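Local structure of CbsA (Xanthomonas oryzae pv. oryzae, 5XYH) at residues S12-N16 against A75-Q79; D18-E22 against W359-E365; T84-V88 against K137-I141. The protein probably hydrolyses 1,4-beta-glucosidic linkages of cellulose as an exoglucanase that releases cellobiose, degrading plant cell walls during bacterial blight of rice. All coordinates share one frame; numbering follows the deposited sequence.

Interaction 1 (S12-N16 against A75-Q79); sequences SGYVN and AALAQ
Tyr14 and Ala76 bring the two backbones closest, with their CA atoms 5.4 Å apart, where the chain leaving strand 12-13 passes the C-terminal part of helix 69-79. From the helix, Gln79 reaches across with its chain extended beyond CG and sets its terminal amide against the backbone of Val15. Val15 N donates to Gln79 OE1 at 2.9 Å, lying in the carbonyl plane on a lone pair, and Gln79 NE2 returns a bond to Val15 O at 3.0 Å. Both bonds are almost straight, each with an angle of 176° at the hydrogen. Gripped at both ends, the amide is fixed in its rotation, and its oxygen and nitrogen can be told apart by their partners. Asn16, next in the chain, is the N-cap of helix 17-27, its OD1 accepting from Asp18 N. Strand 12-13 pairs in parallel with strand 86-92, while helix 69-79 lies on the crossover between the adjacent parallel strands 49-51 and 86-92, a beta-alpha-beta unit of the distorted barrel of glycoside hydrolase family 6. Tyr14 packs between loop and helix. Its CG stands opposite the backbone N (chi1 163°), which sends the ring along the helix flank: CE1 meets Ala75 CB at 3.6 Å and CD1 meets Ala76 CB at 3.8 Å. The Gln79 amide slants past the same ring, the two planes 33° apart, and Tyr14 OH finds its hydrogen-bond partner in His72 ND1 one turn back on the helix. Two waters bridge the segments near Ser12 and Gly13: one links Ser12 OG to Gln79 O, the other donates to Gly13 O at 2.6 Å and also to Gln79 OE1, giving that oxygen a second donor.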
ATOM      1  N   SER A  12     -14.863  13.849   4.004  1.00 19.65           N
ATOM      2  CA  SER A  12     -14.456  13.017   5.120  1.00 18.90           C
ATOM      3  C   SER A  12     -14.116  11.626   4.591  1.00 19.36           C
ATOM      4  O   SER A  12     -14.215  11.350   3.389  1.00 18.49           O
ATOM      5  CB  SER A  12     -15.547  12.972   6.191  1.00 18.96           C
ATOM      6  OG  SER A  12     -16.764  12.441   5.687  1.00 19.98           O
ATOM      7  N   GLY A  13     -13.705  10.738   5.491  1.00 18.51           N
ATOM      8  CA  GLY A  13     -13.387   9.374   5.120  1.00 17.53           C
ATOM      9  C   GLY A  13     -14.095   8.374   6.008  1.00 16.96           C
ATOM     10  O   GLY A  13     -14.388   8.637   7.173  1.00 16.60           O
ATOM     11  N   TYR A  14     -14.348   7.206   5.435  1.00 17.12           N
ATOM     12  CA  TYR A  14     -15.049   6.135   6.137  1.00 16.34           C
ATOM     13  C   TYR A  14     -14.135   5.494   7.178  1.00 16.49           C
ATOM     14  O   TYR A  14     -13.018   5.073   6.863  1.00 17.22           O
ATOM     15  CB  TYR A  14     -15.543   5.110   5.110  1.00 16.57           C
ATOM     16  CG  TYR A  14     -15.930   3.761   5.675  1.00 16.91           C
ATOM     17  CD1 TYR A  14     -16.958   3.650   6.607  1.00 16.19           C
ATOM     18  CD2 TYR A  14     -15.272   2.598   5.277  1.00 15.46           C
ATOM     19  CE1 TYR A  14     -17.318   2.418   7.132  1.00 16.54           C
ATOM     20  CE2 TYR A  14     -15.631   1.361   5.796  1.00 15.78           C
ATOM     21  CZ  TYR A  14     -16.658   1.281   6.723  1.00 15.80           C
ATOM     22  OH  TYR A  14     -17.034   0.062   7.259  1.00 14.99           O
ATOM     23  N   VAL A  15     -14.599   5.444   8.423  1.00 16.12           N
ATOM     24  CA  VAL A  15     -13.854   4.856   9.539  1.00 16.55           C
ATOM     25  C   VAL A  15     -14.375   3.433   9.754  1.00 15.55           C
ATOM     26  O   VAL A  15     -15.533   3.232  10.136  1.00 16.42           O
ATOM     27  CB  VAL A  15     -13.979   5.703  10.814  1.00 16.71           C
ATOM     28  CG1 VAL A  15     -13.294   5.011  11.991  1.00 16.23           C
ATOM     29  CG2 VAL A  15     -13.406   7.136  10.608  1.00 16.08           C
ATOM     30  N   ASN A  16     -13.524   2.449   9.499  1.00 15.38           N
ATOM     31  CA  ASN A  16     -13.930   1.045   9.476  1.00 15.50           C
ATOM     32  C   ASN A  16     -14.130   0.523  10.893  1.00 14.99           C
ATOM     33  O   ASN A  16     -13.167   0.478  11.668  1.00 14.64           O
ATOM     34  CB  ASN A  16     -12.876   0.215   8.741  1.00 14.33           C
ATOM     35  CG  ASN A  16     -13.210  -1.288   8.692  1.00 15.62           C
ATOM     36  OD1 ASN A  16     -14.286  -1.734   9.109  1.00 15.77           O
ATOM     37  ND2 ASN A  16     -12.269  -2.075   8.166  1.00 15.07           N
ATOM     38  N   ALA A  75     -22.314   1.241   6.501  1.00 18.04           N
ATOM     39  CA  ALA A  75     -21.732   2.031   7.580  1.00 17.77           C
ATOM     40  C   ALA A  75     -21.260   3.384   7.062  1.00 18.97           C
ATOM     41  O   ALA A  75     -21.412   4.409   7.743  1.00 17.98           O
ATOM     42  CB  ALA A  75     -20.581   1.278   8.246  1.00 17.36           C
ATOM     43  N   ALA A  76     -20.697   3.404   5.849  1.00 17.46           N
ATOM     44  CA  ALA A  76     -20.211   4.651   5.282  1.00 18.25           C
ATOM     45  C   ALA A  76     -21.348   5.654   5.123  1.00 18.69           C
ATOM     46  O   ALA A  76     -21.173   6.849   5.382  1.00 19.96           O
ATOM     47  CB  ALA A  76     -19.528   4.387   3.938  1.00 17.43           C
ATOM     48  N   LEU A  77     -22.523   5.177   4.713  1.00 18.90           N
ATOM     49  CA  LEU A  77     -23.688   6.051   4.574  1.00 20.29           C
ATOM     50  C   LEU A  77     -24.000   6.754   5.888  1.00 20.43           C
ATOM     51  O   LEU A  77     -24.238   7.969   5.916  1.00 21.21           O
ATOM     52  CB  LEU A  77     -24.897   5.234   4.105  1.00 18.74           C
ATOM     53  CG  LEU A  77     -24.887   4.777   2.643  1.00 20.16           C
ATOM     54  CD1 LEU A  77     -26.068   3.867   2.339  1.00 19.79           C
ATOM     55  CD2 LEU A  77     -24.871   5.972   1.711  1.00 20.37           C
ATOM     56  N   ALA A  78     -23.946   6.004   6.990  1.00 20.44           N
ATOM     57  CA  ALA A  78     -24.260   6.501   8.318  1.00 20.21           C
ATOM     58  C   ALA A  78     -23.210   7.460   8.857  1.00 22.09           C
ATOM     59  O   ALA A  78     -23.482   8.162   9.839  1.00 22.04           O
ATOM     60  CB  ALA A  78     -24.422   5.323   9.276  1.00 19.70           C
ATOM     61  N   GLN A  79     -22.019   7.506   8.259  1.00 20.71           N
ATOM     62  CA  GLN A  79     -21.014   8.460   8.686  1.00 20.33           C
ATOM     63  C   GLN A  79     -20.969   9.708   7.816  1.00 21.20           C
ATOM     64  O   GLN A  79     -20.230  10.640   8.151  1.00 22.29           O
ATOM     65  CB  GLN A  79     -19.628   7.801   8.708  1.00 19.75           C
ATOM     66  CG  GLN A  79     -19.594   6.468   9.449  1.00 19.55           C
ATOM     67  CD  GLN A  79     -18.215   5.827   9.446  1.00 17.20           C
ATOM     68  OE1 GLN A  79     -17.223   6.434   9.000  1.00 18.16           O
ATOM     69  NE2 GLN A  79     -18.143   4.595   9.936  1.00 16.51           N
TER
HETATM   70  O   HOH W   1     -17.503  11.369   8.082  1.00 20.97           O
HETATM   71  O   HOH W   2     -16.064   9.459   8.993  1.00 19.77           O

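Interaction 2 (D18-E22 against W359-E365)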
ATOM      1  N   ASP A  18     -14.379  -2.404  11.931  1.00 15.22           N
ATOM      2  CA  ASP A  18     -13.564  -3.581  12.217  1.00 15.15           C
ATOM      3  C   ASP A  18     -12.170  -3.179  12.683  1.00 14.95           C
ATOM      4  O   ASP A  18     -11.591  -3.829  13.561  1.00 14.84           O
ATOM      5  CB  ASP A  18     -13.482  -4.478  10.994  1.00 15.49           C
ATOM      6  CG  ASP A  18     -14.820  -5.062  10.620  1.00 16.84           C
ATOM      7  OD1 ASP A  18     -15.637  -5.311  11.539  1.00 17.98           O
ATOM      8  OD2 ASP A  18     -15.046  -5.269   9.408  1.00 16.73           O
ATOM      9  N   TYR A  19     -11.599  -2.132  12.080  1.00 14.46           N
ATOM     10  CA  TYR A  19     -10.328  -1.610  12.574  1.00 14.01           C
ATOM     11  C   TYR A  19     -10.498  -1.033  13.977  1.00 13.78           C
ATOM     12  O   TYR A  19      -9.664  -1.273  14.855  1.00 13.48           O
ATOM     13  CB  TYR A  19      -9.782  -0.562  11.598  1.00 13.62           C
ATOM     14  CG  TYR A  19      -8.406  -0.038  11.930  1.00 13.12           C
ATOM     15  CD1 TYR A  19      -7.274  -0.820  11.725  1.00 13.37           C
ATOM     16  CD2 TYR A  19      -8.233   1.244  12.437  1.00 13.87           C
ATOM     17  CE1 TYR A  19      -6.007  -0.347  12.037  1.00 12.94           C
ATOM     18  CE2 TYR A  19      -6.968   1.728  12.748  1.00 13.08           C
ATOM     19  CZ  TYR A  19      -5.861   0.923  12.546  1.00 13.22           C
ATOM     20  OH  TYR A  19      -4.599   1.406  12.849  1.00 12.80           O
ATOM     21  N   SER A  20     -11.586  -0.286  14.208  1.00 14.42           N
ATOM     22  CA  SER A  20     -11.888   0.178  15.564  1.00 15.23           C
ATOM     23  C   SER A  20     -11.931  -0.986  16.551  1.00 15.55           C
ATOM     24  O   SER A  20     -11.361  -0.901  17.647  1.00 15.96           O
ATOM     25  CB  SER A  20     -13.209   0.952  15.580  1.00 15.04           C
ATOM     26  OG  SER A  20     -13.121   2.089  14.729  1.00 17.15           O
ATOM     27  N   LYS A  21     -12.583  -2.092  16.176  1.00 15.50           N
ATOM     28  CA  LYS A  21     -12.690  -3.212  17.109  1.00 16.83           C
ATOM     29  C   LYS A  21     -11.326  -3.839  17.373  1.00 15.28           C
ATOM     30  O   LYS A  21     -11.023  -4.220  18.510  1.00 14.38           O
ATOM     31  CB  LYS A  21     -13.678  -4.243  16.572  1.00 17.92           C
ATOM     32  CG  LYS A  21     -13.660  -5.563  17.337  1.00 19.77           C
ATOM     33  CD  LYS A  21     -14.943  -6.339  17.134  1.00 21.04           C
ATOM     34  CE  LYS A  21     -15.316  -6.423  15.663  1.00 23.32           C
ATOM     35  NZ  LYS A  21     -16.569  -7.211  15.476  1.00 28.65           N
ATOM     36  N   GLU A  22     -10.482  -3.931  16.336  1.00 14.59           N
ATOM     37  CA  GLU A  22      -9.100  -4.371  16.527  1.00 14.71           C
ATOM     38  C   GLU A  22      -8.370  -3.462  17.509  1.00 14.02           C
ATOM     39  O   GLU A  22      -7.729  -3.934  18.455  1.00 14.21           O
ATOM     40  CB  GLU A  22      -8.365  -4.404  15.181  1.00 14.33           C
ATOM     41  CG  GLU A  22      -8.792  -5.542  14.244  1.00 14.22           C
ATOM     42  CD  GLU A  22      -8.082  -5.524  12.897  1.00 14.78           C
ATOM     43  OE1 GLU A  22      -8.053  -4.455  12.267  1.00 13.93           O
ATOM     44  OE2 GLU A  22      -7.566  -6.579  12.462  1.00 14.23           O
ATOM     45  N   TRP A 359      -4.217   5.908   4.710  1.00 11.70           N
ATOM     46  CA  TRP A 359      -3.759   4.730   5.445  1.00 11.35           C
ATOM     47  C   TRP A 359      -4.251   3.538   4.638  1.00 12.72           C
ATOM     48  O   TRP A 359      -5.347   3.016   4.859  1.00 13.22           O
ATOM     49  CB  TRP A 359      -4.274   4.724   6.879  1.00 12.38           C
ATOM     50  CG  TRP A 359      -3.534   5.672   7.751  1.00 11.95           C
ATOM     51  CD1 TRP A 359      -2.607   6.598   7.357  1.00 11.87           C
ATOM     52  CD2 TRP A 359      -3.622   5.773   9.174  1.00 12.45           C
ATOM     53  NE1 TRP A 359      -2.127   7.271   8.443  1.00 12.82           N
ATOM     54  CE2 TRP A 359      -2.740   6.794   9.573  1.00 12.95           C
ATOM     55  CE3 TRP A 359      -4.374   5.108  10.150  1.00 13.67           C
ATOM     56  CZ2 TRP A 359      -2.578   7.164  10.916  1.00 13.07           C
ATOM     57  CZ3 TRP A 359      -4.219   5.480  11.487  1.00 13.64           C
ATOM     58  CH2 TRP A 359      -3.329   6.495  11.854  1.00 14.30           C
ATOM     59  N   GLY A 360      -3.441   3.150   3.649  1.00 12.29           N
ATOM     60  CA  GLY A 360      -3.789   2.014   2.812  1.00 12.10           C
ATOM     61  C   GLY A 360      -3.869   0.729   3.602  1.00 13.38           C
ATOM     62  O   GLY A 360      -4.824  -0.037   3.479  1.00 13.63           O
ATOM     63  N   LYS A 361      -2.869   0.474   4.429  1.00 12.87           N
ATOM     64  CA  LYS A 361      -2.914  -0.643   5.355  1.00 13.18           C
ATOM     65  C   LYS A 361      -2.948  -0.089   6.769  1.00 13.66           C
ATOM     66  O   LYS A 361      -2.001   0.584   7.194  1.00 13.64           O
ATOM     67  CB  LYS A 361      -1.715  -1.569   5.165  1.00 12.92           C
ATOM     68  CG  LYS A 361      -1.645  -2.655   6.230  1.00 14.84           C
ATOM     69  CD  LYS A 361      -1.490  -4.028   5.612  1.00 15.16           C
ATOM     70  CE  LYS A 361      -1.313  -5.086   6.708  1.00 15.62           C
ATOM     71  NZ  LYS A 361      -1.210  -6.435   6.102  1.00 16.68           N
ATOM     72  N   GLY A 362      -4.029  -0.374   7.491  1.00 14.58           N
ATOM     73  CA  GLY A 362      -4.165   0.065   8.872  1.00 14.37           C
ATOM     74  C   GLY A 362      -3.114  -0.524   9.790  1.00 13.45           C
ATOM     75  O   GLY A 362      -2.965  -1.750   9.868  1.00 14.07           O
ATOM     76  N   GLY A 363      -2.363   0.343  10.475  1.00 13.15           N
ATOM     77  CA  GLY A 363      -1.285  -0.088  11.343  1.00 12.54           C
ATOM     78  C   GLY A 363      -1.801  -1.015  12.421  1.00 13.07           C
ATOM     79  O   GLY A 363      -2.824  -0.720  13.044  1.00 13.25           O
ATOM     80  N   GLY A 364      -1.115  -2.141  12.639  1.00 12.09           N
ATOM     81  CA  GLY A 364      -1.517  -3.143  13.613  1.00 13.02           C
ATOM     82  C   GLY A 364      -1.882  -4.480  12.995  1.00 13.27           C
ATOM     83  O   GLY A 364      -1.791  -5.515  13.667  1.00 13.76           O
ATOM     84  N   GLU A 365      -2.299  -4.485  11.731  1.00 12.72           N
ATOM     85  CA  GLU A 365      -2.592  -5.748  11.065  1.00 13.43           C
ATOM     86  C   GLU A 365      -1.305  -6.398  10.565  1.00 13.20           C
ATOM     87  O   GLU A 365      -0.376  -5.724  10.106  1.00 13.34           O
ATOM     88  CB  GLU A 365      -3.594  -5.538   9.929  1.00 14.54           C
ATOM     89  CG  GLU A 365      -4.983  -5.200  10.470  1.00 14.17           C
ATOM     90  CD  GLU A 365      -5.983  -4.820   9.397  1.00 15.97           C
ATOM     91  OE1 GLU A 365      -5.587  -4.790   8.217  1.00 17.32           O
ATOM     92  OE2 GLU A 365      -7.154  -4.506   9.737  1.00 15.01           O
TER
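Tyr19 and Glu22 leave helix 17-27 on the side facing the loop 359-365, but with different first torsions: the tyrosine swings CG opposite its backbone N (chi1 -174°), whereas the glutamate sets CG opposite its carbonyl carbon (chi1 -72°). From the loop, Glu365 takes the same first setting as Glu22 and runs out extended to meet it. The tyrosine ring enters end first. Its OH donates to Gly363 O at 2.8 Å, in the carbonyl plane and on a lone pair, and the acceptor lies near the plane of the ring. Behind the hydroxyl, CE1 rests 3.7 Å from Gly362 C, where the glycine has no side chain to hold the ring off, while Trp359 CZ3 comes to 4.3 Å from Tyr19 OH. Gly362 to Glu365 form a type II beta turn, with Gly364 at the position of positive phi and a weak bond from Glu365 N back to Gly362 O. The loop follows strand 354-358 at the C-terminal end of the parallel strands, the end at which barrel hydrolases carry their active sites, so it probably lies close to the cleft. Val42 of helix 33-42 touches both Tyr19 and Trp359. The two glutamates cross at about a right angle, their carboxylate planes 60° apart, and Glu22 OE1 approaches Glu365 OE2 to 2.7 Å. That same Glu365 oxygen stands 4.2 Å from Tyr19 CD1, at the ring edge, and is also salt-bridged to Arg66 NH2. Helix and loop thus meet at two chemically separate points, a neutral phenol-to-carbonyl bond and a pair of acids beside Arg66; like-charged groups so close are consistent with the arginine easing their repulsion.

Interaction 3 (T84-V88 against K137-I141)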
ATOM      1  N   THR A  84     -21.629  17.016   2.529  1.00 28.33           N
ATOM      2  CA  THR A  84     -20.187  16.820   2.611  1.00 26.82           C
ATOM      3  C   THR A  84     -19.869  15.485   1.953  1.00 25.06           C
ATOM      4  O   THR A  84     -20.468  14.454   2.325  1.00 23.63           O
ATOM      5  CB  THR A  84     -19.720  16.846   4.068  1.00 26.52           C
ATOM      6  OG1 THR A  84     -20.181  18.058   4.682  1.00 27.40           O
ATOM      7  CG2 THR A  84     -18.189  16.770   4.149  1.00 24.35           C
ATOM      8  N   PRO A  85     -18.985  15.442   0.960  1.00 23.88           N
ATOM      9  CA  PRO A  85     -18.617  14.150   0.378  1.00 21.88           C
ATOM     10  C   PRO A  85     -17.869  13.300   1.393  1.00 20.55           C
ATOM     11  O   PRO A  85     -17.361  13.794   2.403  1.00 21.21           O
ATOM     12  CB  PRO A  85     -17.726  14.535  -0.805  1.00 21.43           C
ATOM     13  CG  PRO A  85     -17.152  15.855  -0.432  1.00 21.98           C
ATOM     14  CD  PRO A  85     -18.240  16.557   0.347  1.00 24.11           C
ATOM     15  N   ILE A  86     -17.820  11.997   1.116  1.00 20.69           N
ATOM     16  CA  ILE A  86     -17.098  11.027   1.937  1.00 19.41           C
ATOM     17  C   ILE A  86     -16.436  10.018   1.002  1.00 18.42           C
ATOM     18  O   ILE A  86     -17.039   9.596   0.008  1.00 17.70           O
ATOM     19  CB  ILE A  86     -18.050  10.338   2.945  1.00 19.68           C
ATOM     20  CG1 ILE A  86     -17.297   9.376   3.871  1.00 19.09           C
ATOM     21  CG2 ILE A  86     -19.179   9.623   2.214  1.00 20.00           C
ATOM     22  CD1 ILE A  86     -18.158   8.782   4.979  1.00 19.29           C
ATOM     23  N   THR A  87     -15.177   9.663   1.285  1.00 17.33           N
ATOM     24  CA  THR A  87     -14.487   8.645   0.498  1.00 16.10           C
ATOM     25  C   THR A  87     -14.498   7.315   1.247  1.00 16.82           C
ATOM     26  O   THR A  87     -14.340   7.279   2.476  1.00 17.07           O
ATOM     27  CB  THR A  87     -13.047   9.061   0.147  1.00 16.37           C
ATOM     28  OG1 THR A  87     -12.259   9.279   1.329  1.00 17.52           O
ATOM     29  CG2 THR A  87     -13.046  10.325  -0.681  1.00 15.81           C
ATOM     30  N   VAL A  88     -14.730   6.228   0.506  1.00 15.31           N
ATOM     31  CA  VAL A  88     -14.697   4.866   1.037  1.00 15.34           C
ATOM     32  C   VAL A  88     -13.518   4.158   0.383  1.00 15.05           C
ATOM     33  O   VAL A  88     -13.520   3.922  -0.833  1.00 14.19           O
ATOM     34  CB  VAL A  88     -16.008   4.112   0.778  1.00 14.88           C
ATOM     35  CG1 VAL A  88     -15.945   2.719   1.375  1.00 15.97           C
ATOM     36  CG2 VAL A  88     -17.174   4.878   1.371  1.00 16.83           C
ATOM     37  N   LYS A 137     -24.857   5.949  -4.392  1.00 22.04           N
ATOM     38  CA  LYS A 137     -24.425   7.007  -5.303  1.00 22.83           C
ATOM     39  C   LYS A 137     -23.856   8.213  -4.554  1.00 22.61           C
ATOM     40  O   LYS A 137     -23.049   8.956  -5.123  1.00 22.57           O
ATOM     41  CB  LYS A 137     -25.598   7.403  -6.230  1.00 23.97           C
ATOM     42  CG  LYS A 137     -26.652   8.326  -5.606  1.00 27.62           C
ATOM     43  CD  LYS A 137     -26.394   9.827  -5.925  1.00 32.77           C
ATOM     44  CE  LYS A 137     -26.949  10.757  -4.827  1.00 36.45           C
ATOM     45  NZ  LYS A 137     -26.268  12.096  -4.876  1.00 42.76           N
ATOM     46  N   GLY A 138     -24.234   8.422  -3.293  1.00 21.40           N
ATOM     47  CA  GLY A 138     -23.703   9.550  -2.547  1.00 22.16           C
ATOM     48  C   GLY A 138     -22.328   9.338  -1.945  1.00 21.67           C
ATOM     49  O   GLY A 138     -21.766  10.276  -1.373  1.00 20.77           O
ATOM     50  N   LEU A 139     -21.782   8.127  -2.071  1.00 20.69           N
ATOM     51  CA  LEU A 139     -20.443   7.780  -1.611  1.00 19.88           C
ATOM     52  C   LEU A 139     -19.448   7.907  -2.758  1.00 18.70           C
ATOM     53  O   LEU A 139     -19.771   7.602  -3.910  1.00 19.78           O
ATOM     54  CB  LEU A 139     -20.417   6.347  -1.078  1.00 19.61           C
ATOM     55  CG  LEU A 139     -21.425   5.930   0.008  1.00 20.42           C
ATOM     56  CD1 LEU A 139     -21.350   4.442   0.257  1.00 18.70           C
ATOM     57  CD2 LEU A 139     -21.183   6.676   1.306  1.00 19.11           C
ATOM     58  N   ARG A 140     -18.233   8.338  -2.436  1.00 17.40           N
ATOM     59  CA  ARG A 140     -17.109   8.302  -3.369  1.00 15.96           C
ATOM     60  C   ARG A 140     -16.254   7.084  -3.032  1.00 16.21           C
ATOM     61  O   ARG A 140     -15.688   7.000  -1.938  1.00 16.12           O
ATOM     62  CB  ARG A 140     -16.289   9.585  -3.283  1.00 16.54           C
ATOM     63  CG  ARG A 140     -17.029  10.811  -3.775  1.00 16.96           C
ATOM     64  CD  ARG A 140     -16.134  12.039  -3.729  1.00 17.45           C
ATOM     65  NE  ARG A 140     -16.877  13.228  -4.141  1.00 17.90           N
ATOM     66  CZ  ARG A 140     -16.468  14.476  -3.945  1.00 17.70           C
ATOM     67  NH1 ARG A 140     -15.322  14.724  -3.323  1.00 15.48           N
ATOM     68  NH2 ARG A 140     -17.226  15.480  -4.359  1.00 17.91           N
ATOM     69  N   ILE A 141     -16.189   6.132  -3.953  1.00 14.27           N
ATOM     70  CA  ILE A 141     -15.432   4.907  -3.748  1.00 14.17           C
ATOM     71  C   ILE A 141     -14.038   5.126  -4.329  1.00 13.85           C
ATOM     72  O   ILE A 141     -13.903   5.491  -5.497  1.00 13.67           O
ATOM     73  CB  ILE A 141     -16.130   3.707  -4.407  1.00 14.28           C
ATOM     74  CG1 ILE A 141     -17.622   3.677  -4.041  1.00 15.02           C
ATOM     75  CG2 ILE A 141     -15.461   2.398  -3.995  1.00 13.86           C
ATOM     76  CD1 ILE A 141     -17.862   3.563  -2.538  1.00 15.17           C
TER
HETATM   77  O   HOH W   3     -19.472  11.535  -1.224  1.00 18.67           O
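Thr87 with Arg140 and Val88 with Ile141 form the tight part of this contact, two parallel bridges between strands 86-92 and 140-145 with CA atoms 4.7 Å and 4.8 Å apart. Arg140 sits between two residues of the partner strand in the ladder: its N donates to Ile86 O at 3.0 Å, and its O receives Val88 N at 2.7 Å, with Thr87 CA adding a CA-H...O contact to the same oxygen. On one face of the sheet Val88 and Ile141 lie side by side, and Ile141 CD1 packs against Val88 CB at 3.8 Å. Just before them, Ile86 CG2 meets Leu139 CD2 at 3.7 Å.

Toward the strand starts the pairing opens, and the CA separation of Ile86 and Leu139 widens to 5.9 Å. Here a water takes over from direct pairing, accepting from Ile86 N and donating to Gly138 O. Pro85, Gly138 and Arg140 are all partly exposed at this end. The arginine, extended from CG to NE, runs beside Pro85 so that CB of the proline sits over the centre of one guanidinium face, 3.4 Å from CZ. Arg140 NH1 is hydrogen-bonded to Pro7 O, which ties the N-terminal segment to this end of the strands and helps fix the rotation of the guanidinium beside the proline.

With helix 113-131 between them in the chain, the two strands form a beta-alpha-beta unit of the family 6 barrel. Strand 86-92 also pairs with strand 12-13 through Thr87, strand 140-145 continues the sheet to strand 188-193, and helix 69-79 lies across the hydrophobic face, with Ala76 on Val88 and Leu73 on both Leu139 and Ile141.

Overall arrangement
Interactions 1 and 3, their centres about 9 Å apart, meet in one sheet, where strands 12-13 and 86-92 are neighbours: Ser12 and Tyr14 bond to the backbone of Thr87. Helix 69-79 of interaction 1 also packs on strand 86-92 of interaction 3, Ala76 CB lying 3.5 Å from Val88 CG2. Interaction 3 is regular parallel-sheet bonding over buried aliphatics, whereas interaction 1, only partly buried, combines one amide, two waters and a tyrosine ring packed on alanines. Interaction 2 is buried too, nearer the chain's centre, and brings carboxylates and a phenol against a glycine-rich loop. Its helix 17-27 follows strand 12-13 of interaction 1 in the chain, and the two touch at Val15 and Ser20; interaction 3 it does not touch.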